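Local atomic coordinates of phosphoribosylglycinamide synthetase (PDB entry 4DIM), a protein that probably binds ATP and a divalent metal ion, and probably works as a ligase of the ATP-grasp type. Residues A125-V130 against Y184-E189; P146-A151 against E188-G193. All coordinates share one frame; numbering follows the deposited sequence.

Interaction 1: residues A125-V130 against Y184-E189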
loop_
_atom_site.group_PDB
_atom_site.type_symbol
_atom_site.label_atom_id
_atom_site.label_comp_id
_atom_site.label_asym_id
_atom_site.label_seq_id
_atom_site.Cartn_x
_atom_site.Cartn_y
_atom_site.Cartn_z
ATOM N N ALA A 125 -16.580 8.198 1.585
ATOM C CA ALA A 125 -17.358 8.419 2.824
ATOM C C ALA A 125 -17.238 9.899 3.208
ATOM O O ALA A 125 -16.179 10.343 3.641
ATOM C CB ALA A 125 -16.831 7.546 3.965
ATOM N N ARG A 126 -18.290 10.670 2.988
ATOM C CA ARG A 126 -18.263 12.107 3.234
ATOM C C ARG A 126 -18.265 12.388 4.727
ATOM O O ARG A 126 -18.782 11.575 5.499
ATOM C CB ARG A 126 -19.479 12.765 2.558
ATOM C CG ARG A 126 -19.507 12.602 1.014
ATOM C CD ARG A 126 -20.804 13.098 0.370
ATOM N NE ARG A 126 -21.965 12.334 0.834
ATOM C CZ ARG A 126 -23.236 12.624 0.571
ATOM N NH1 ARG A 126 -23.546 13.671 -0.192
ATOM N NH2 ARG A 126 -24.210 11.866 1.064
ATOM N N HIS A 127 -17.679 13.528 5.137
ATOM C CA HIS A 127 -17.626 13.873 6.561
ATOM C C HIS A 127 -17.809 15.338 6.835
ATOM O O HIS A 127 -17.453 16.216 6.038
ATOM C CB HIS A 127 -16.303 13.423 7.211
ATOM C CG HIS A 127 -15.098 14.255 6.870
ATOM N ND1 HIS A 127 -14.737 15.360 7.611
ATOM C CD2 HIS A 127 -14.190 14.078 5.894
ATOM C CE1 HIS A 127 -13.622 15.819 7.063
ATOM N NE2 HIS A 127 -13.247 15.068 6.035
ATOM N N PHE A 128 -18.279 15.585 8.048
ATOM C CA PHE A 128 -18.485 16.936 8.537
ATOM C C PHE A 128 -17.825 17.120 9.905
ATOM O O PHE A 128 -17.957 16.269 10.793
ATOM C CB PHE A 128 -19.992 17.240 8.578
ATOM C CG PHE A 128 -20.513 17.592 7.208
ATOM C CD1 PHE A 128 -20.216 18.821 6.630
ATOM C CD2 PHE A 128 -21.175 16.650 6.441
ATOM C CE1 PHE A 128 -20.657 19.137 5.347
ATOM C CE2 PHE A 128 -21.617 16.961 5.147
ATOM C CZ PHE A 128 -21.370 18.211 4.614
ATOM N N VAL A 129 -17.117 18.257 10.047
ATOM C CA VAL A 129 -16.398 18.655 11.278
ATOM C C VAL A 129 -17.360 19.520 12.154
ATOM O O VAL A 129 -17.268 20.742 12.184
ATOM C CB VAL A 129 -15.024 19.359 11.003
ATOM C CG1 VAL A 129 -13.897 18.341 10.835
ATOM C CG2 VAL A 129 -15.072 20.288 9.782
ATOM N N VAL A 130 -18.313 18.843 12.811
ATOM C CA VAL A 130 -19.348 19.413 13.688
ATOM C C VAL A 130 -18.740 20.024 15.001
ATOM O O VAL A 130 -17.748 19.519 15.517
ATOM C CB VAL A 130 -20.422 18.312 14.014
ATOM C CG1 VAL A 130 -19.805 17.023 14.549
ATOM C CG2 VAL A 130 -21.483 18.804 14.980
ATOM N N TYR A 184 -14.318 19.969 18.859
ATOM C CA TYR A 184 -15.062 19.420 17.750
ATOM C C TYR A 184 -14.953 17.925 17.687
ATOM O O TYR A 184 -14.126 17.282 18.331
ATOM C CB TYR A 184 -14.609 20.064 16.437
ATOM C CG TYR A 184 -13.213 19.700 16.020
ATOM C CD1 TYR A 184 -12.984 18.700 15.078
ATOM C CD2 TYR A 184 -12.113 20.354 16.558
ATOM C CE1 TYR A 184 -11.690 18.318 14.725
ATOM C CE2 TYR A 184 -10.812 19.981 16.219
ATOM C CZ TYR A 184 -10.603 18.969 15.288
ATOM O OH TYR A 184 -9.320 18.612 14.930
ATOM N N CYS A 185 -15.835 17.405 16.868
ATOM C CA CYS A 185 -16.154 16.035 16.568
ATOM C C CYS A 185 -16.158 15.828 15.049
ATOM O O CYS A 185 -16.251 16.787 14.273
ATOM C CB CYS A 185 -17.538 15.740 17.141
ATOM S SG CYS A 185 -17.584 14.351 18.278
ATOM N N ILE A 186 -16.143 14.566 14.628
ATOM C CA ILE A 186 -16.294 14.245 13.231
ATOM C C ILE A 186 -17.457 13.290 13.165
ATOM O O ILE A 186 -17.521 12.305 13.906
ATOM C CB ILE A 186 -15.000 13.742 12.524
ATOM C CG1 ILE A 186 -14.095 14.969 12.234
ATOM C CG2 ILE A 186 -15.306 13.028 11.194
ATOM C CD1 ILE A 186 -12.701 14.669 11.832
ATOM N N VAL A 187 -18.435 13.668 12.360
ATOM C CA VAL A 187 -19.561 12.799 12.028
ATOM C C VAL A 187 -19.260 12.371 10.588
ATOM O O VAL A 187 -19.036 13.218 9.711
ATOM C CB VAL A 187 -20.983 13.394 12.254
ATOM C CG1 VAL A 187 -21.255 14.618 11.371
ATOM C CG2 VAL A 187 -22.037 12.323 12.027
ATOM N N GLU A 188 -19.093 11.078 10.383
ATOM C CA GLU A 188 -18.727 10.562 9.057
ATOM C C GLU A 188 -19.627 9.428 8.654
ATOM O O GLU A 188 -19.997 8.607 9.488
ATOM C CB GLU A 188 -17.258 10.093 9.072
ATOM C CG GLU A 188 -16.733 9.659 7.727
ATOM C CD GLU A 188 -15.271 9.299 7.712
ATOM O OE1 GLU A 188 -14.931 8.203 8.213
ATOM O OE2 GLU A 188 -14.477 10.080 7.142
ATOM N N GLU A 189 -19.923 9.342 7.354
ATOM C CA GLU A 189 -20.708 8.234 6.800
ATOM C C GLU A 189 -20.015 6.921 7.084
ATOM O O GLU A 189 -18.794 6.791 6.880
ATOM C CB GLU A 189 -20.864 8.368 5.282
ATOM C CG GLU A 189 -21.696 9.542 4.803
ATOM C CD GLU A 189 -21.823 9.570 3.294
ATOM O OE1 GLU A 189 -22.963 9.678 2.786
ATOM O OE2 GLU A 189 -20.773 9.508 2.613
#

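Interaction 2: residues P146-A151 against E188-G193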
loop_
_atom_site.group_PDB
_atom_site.type_symbol
_atom_site.label_atom_id
_atom_site.label_comp_id
_atom_site.label_asym_id
_atom_site.label_seq_id
_atom_site.Cartn_x
_atom_site.Cartn_y
_atom_site.Cartn_z
ATOM N N PRO A 146 -25.789 4.543 7.994
ATOM C CA PRO A 146 -25.322 4.817 9.362
ATOM C C PRO A 146 -24.104 5.718 9.356
ATOM O O PRO A 146 -23.493 5.964 8.321
ATOM C CB PRO A 146 -24.991 3.427 9.924
ATOM C CG PRO A 146 -24.919 2.481 8.747
ATOM C CD PRO A 146 -25.357 3.219 7.510
ATOM N N VAL A 147 -23.778 6.242 10.517
ATOM C CA VAL A 147 -22.638 7.129 10.665
ATOM C C VAL A 147 -21.829 6.698 11.836
ATOM O O VAL A 147 -22.271 5.924 12.691
ATOM C CB VAL A 147 -23.013 8.622 10.790
ATOM C CG1 VAL A 147 -23.381 9.221 9.445
ATOM C CG2 VAL A 147 -24.127 8.829 11.797
ATOM N N ILE A 148 -20.603 7.177 11.818
ATOM C CA ILE A 148 -19.619 7.030 12.866
ATOM C C ILE A 148 -19.453 8.397 13.497
ATOM O O ILE A 148 -19.474 9.403 12.780
ATOM C CB ILE A 148 -18.317 6.523 12.260
ATOM C CG1 ILE A 148 -18.401 5.033 11.968
ATOM C CG2 ILE A 148 -17.142 6.865 13.150
ATOM C CD1 ILE A 148 -18.030 4.104 13.110
ATOM N N VAL A 149 -19.291 8.437 14.819
ATOM C CA VAL A 149 -18.955 9.652 15.569
ATOM C C VAL A 149 -17.627 9.401 16.180
ATOM O O VAL A 149 -17.431 8.387 16.865
ATOM C CB VAL A 149 -19.952 10.092 16.626
ATOM C CG1 VAL A 149 -19.619 11.504 17.049
ATOM C CG2 VAL A 149 -21.383 10.016 16.101
ATOM N N LYS A 150 -16.685 10.287 15.913
ATOM C CA LYS A 150 -15.332 10.044 16.356
ATOM C C LYS A 150 -14.598 11.289 16.619
ATOM O O LYS A 150 -14.970 12.367 16.170
ATOM C CB LYS A 150 -14.563 9.205 15.311
ATOM C CG LYS A 150 -14.588 9.751 13.893
ATOM C CD LYS A 150 -13.825 8.825 12.999
ATOM C CE LYS A 150 -13.705 9.343 11.590
ATOM N NZ LYS A 150 -12.465 8.840 10.936
ATOM N N ALA A 151 -13.540 11.111 17.402
ATOM C CA ALA A 151 -12.640 12.138 17.861
ATOM C C ALA A 151 -11.413 12.065 17.018
ATOM O O ALA A 151 -11.086 11.024 16.447
ATOM C CB ALA A 151 -12.314 11.914 19.327
ATOM N N GLU A 188 -19.093 11.078 10.383
ATOM C CA GLU A 188 -18.727 10.562 9.057
ATOM C C GLU A 188 -19.627 9.428 8.654
ATOM O O GLU A 188 -19.997 8.607 9.488
ATOM C CB GLU A 188 -17.258 10.093 9.072
ATOM C CG GLU A 188 -16.733 9.659 7.727
ATOM C CD GLU A 188 -15.271 9.299 7.712
ATOM O OE1 GLU A 188 -14.931 8.203 8.213
ATOM O OE2 GLU A 188 -14.477 10.080 7.142
ATOM N N GLU A 189 -19.923 9.342 7.354
ATOM C CA GLU A 189 -20.708 8.234 6.800
ATOM C C GLU A 189 -20.015 6.921 7.084
ATOM O O GLU A 189 -18.794 6.791 6.880
ATOM C CB GLU A 189 -20.864 8.368 5.282
ATOM C CG GLU A 189 -21.696 9.542 4.803
ATOM C CD GLU A 189 -21.823 9.570 3.294
ATOM O OE1 GLU A 189 -22.963 9.678 2.786
ATOM O OE2 GLU A 189 -20.773 9.508 2.613
ATOM N N PHE A 190 -20.781 5.946 7.545
ATOM C CA PHE A 190 -20.270 4.619 7.807
ATOM C C PHE A 190 -20.620 3.764 6.597
ATOM O O PHE A 190 -21.804 3.547 6.318
ATOM C CB PHE A 190 -20.838 4.059 9.116
ATOM C CG PHE A 190 -20.191 2.758 9.543
ATOM C CD1 PHE A 190 -18.808 2.634 9.600
ATOM C CD2 PHE A 190 -20.963 1.650 9.854
ATOM C CE1 PHE A 190 -18.215 1.416 9.926
ATOM C CE2 PHE A 190 -20.368 0.442 10.204
ATOM C CZ PHE A 190 -18.997 0.330 10.238
ATOM N N ILE A 191 -19.596 3.383 5.816
ATOM C CA ILE A 191 -19.742 2.588 4.599
ATOM C C ILE A 191 -19.337 1.188 4.962
ATOM O O ILE A 191 -18.193 0.945 5.295
ATOM C CB ILE A 191 -18.892 3.167 3.434
ATOM C CG1 ILE A 191 -19.100 4.683 3.248
ATOM C CG2 ILE A 191 -19.172 2.430 2.140
ATOM C CD1 ILE A 191 -20.485 5.094 2.752
ATOM N N GLU A 192 -20.267 0.278 4.967
ATOM C CA GLU A 192 -19.972 -1.100 5.305
ATOM C C GLU A 192 -20.252 -1.883 4.020
ATOM O O GLU A 192 -21.282 -1.669 3.385
ATOM C CB GLU A 192 -20.753 -1.567 6.583
ATOM C CG GLU A 192 -22.275 -1.542 6.563
ATOM C CD GLU A 192 -23.003 -0.209 6.674
ATOM O OE1 GLU A 192 -24.039 -0.189 7.376
ATOM O OE2 GLU A 192 -22.635 0.761 5.964
ATOM N N GLY A 193 -19.269 -2.656 3.562
ATOM C CA GLY A 193 -19.431 -3.412 2.329
ATOM C C GLY A 193 -18.245 -4.286 1.975
ATOM O O GLY A 193 -17.473 -4.663 2.848
#

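Interaction 1: residues A125-V130 against Y184-E189
Val129 CG1 beds against Ile186 CG1 at 3.7 Å, side by side, where strand 127-128 pairs antiparallel with strand 186-189 at the edge of a four-stranded sheet in the ATP-grasp domain. On this face Ile186 CG2 fits against His127 CB (4.1 Å), and the extended Glu188 chain runs past the same methylene, its CG 3.8 Å from His127 CB; Tyr111 and Lys114 of helix 110-120 cover the row. On the other face Val187 CG1, placed between its backbone N and carbonyl carbon (chi1 63°), fills the dip between Phe128 CB, 4.0 Å away, and Val130 CG1. The phenyl ring leads away from strand 186-189 to pack on Ala139 and Leu143, while Val130 CG1 meets Cys185 CB at 3.7 Å. Phe128 and Val187 exchange both backbone hydrogen bonds, and Cys185 N adds one to Val130 O. At the far end the Glu189 carboxylate fills the bend of the Arg126 chain: OE2 accepts Arg126 N at 2.8 Å on its anti side, 30° out of the carboxylate plane, and OE1 takes Lys144 N. With Glu189 replaced by an alanine, Arg126 N would probably lose its acceptor and the guanidinium its charge partner, leaving the long chain freer to turn. Arg126 NH2 forms a salt bridge with Glu189 OE1 at 3.1 Å, the oxygen almost in the guanidinium plane but the nitrogen 42° above the carboxylate plane.

Interaction 2: residues P146-A151 against E188-G193
The Phe190 ring meets Pro146 at its edge: Pro146 CG stands near the ring plane, 4.2 Å from Phe190 CD2. Ile148 comes in obliquely, CG1 nearest Phe190 CD1 and CD1 a little farther from that atom, and Ile162 of strand 161-163 adds a further apolar contact. These groups sit where strand 147-150 pairs antiparallel with the end of strand 186-189, the two inner strands of the four-stranded ATP-grasp sheet. With CG anti to the backbone N (chi1 -172°), the phenyl group is carried beside the proline, whose preceding peptide bond is cis. The other flat group at this end, the Glu192 carboxylate, approaches Pro146 from the opposite direction, OE1 toward CG; its OE2 has a long, weak ion pair with Lys267.

Three backbone hydrogen bonds join the segments. Ile148 N gives to Glu188 O at 2.8 Å, and Glu188 N returns a bond to Ile148 O at 2.9 Å. The last, Phe190 N to Pro146 O at 2.8 Å, is less regular, the donor tilted 32° from the carbonyl plane as the chain leaves the strand. Between the Ile148-Glu188 pair and this bond, Val147 and Glu189 form a non-hydrogen-bonded pair whose side chains diverge: Val147 CG1 lies over the Glu188 carbonyl and Glu189 turns to Arg126. Lys150 stretches out beyond CG and crosses the Glu188 chain obliquely, ending in a long salt bridge with 3.7 Å between Lys150 NZ and Glu188 OE1.

In the fold
Followed from the N terminus, the chain lays down strand 127-128, helix 133-141, strand 147-150, strand 161-163 and helix 166-179 before strand 186-189 returns to close both contacts. Interaction 1 closes a loop of 53 residues and interaction 2 one of 36; the second opens inside the first but ends farther along the chain, so the two overlap and cross, sharing Glu188 and Glu189. Strand 186-189 thus lies between its two partners, and a probable hydrogen bond from Ile186 N to Lys150 O continues the pairing of 147-150 with it. Beyond the sheet, Ala125 packs on Ile191, which also touches Ile265 and Lys267 of strand 258-267, tying the four-stranded sheet to the larger antiparallel one.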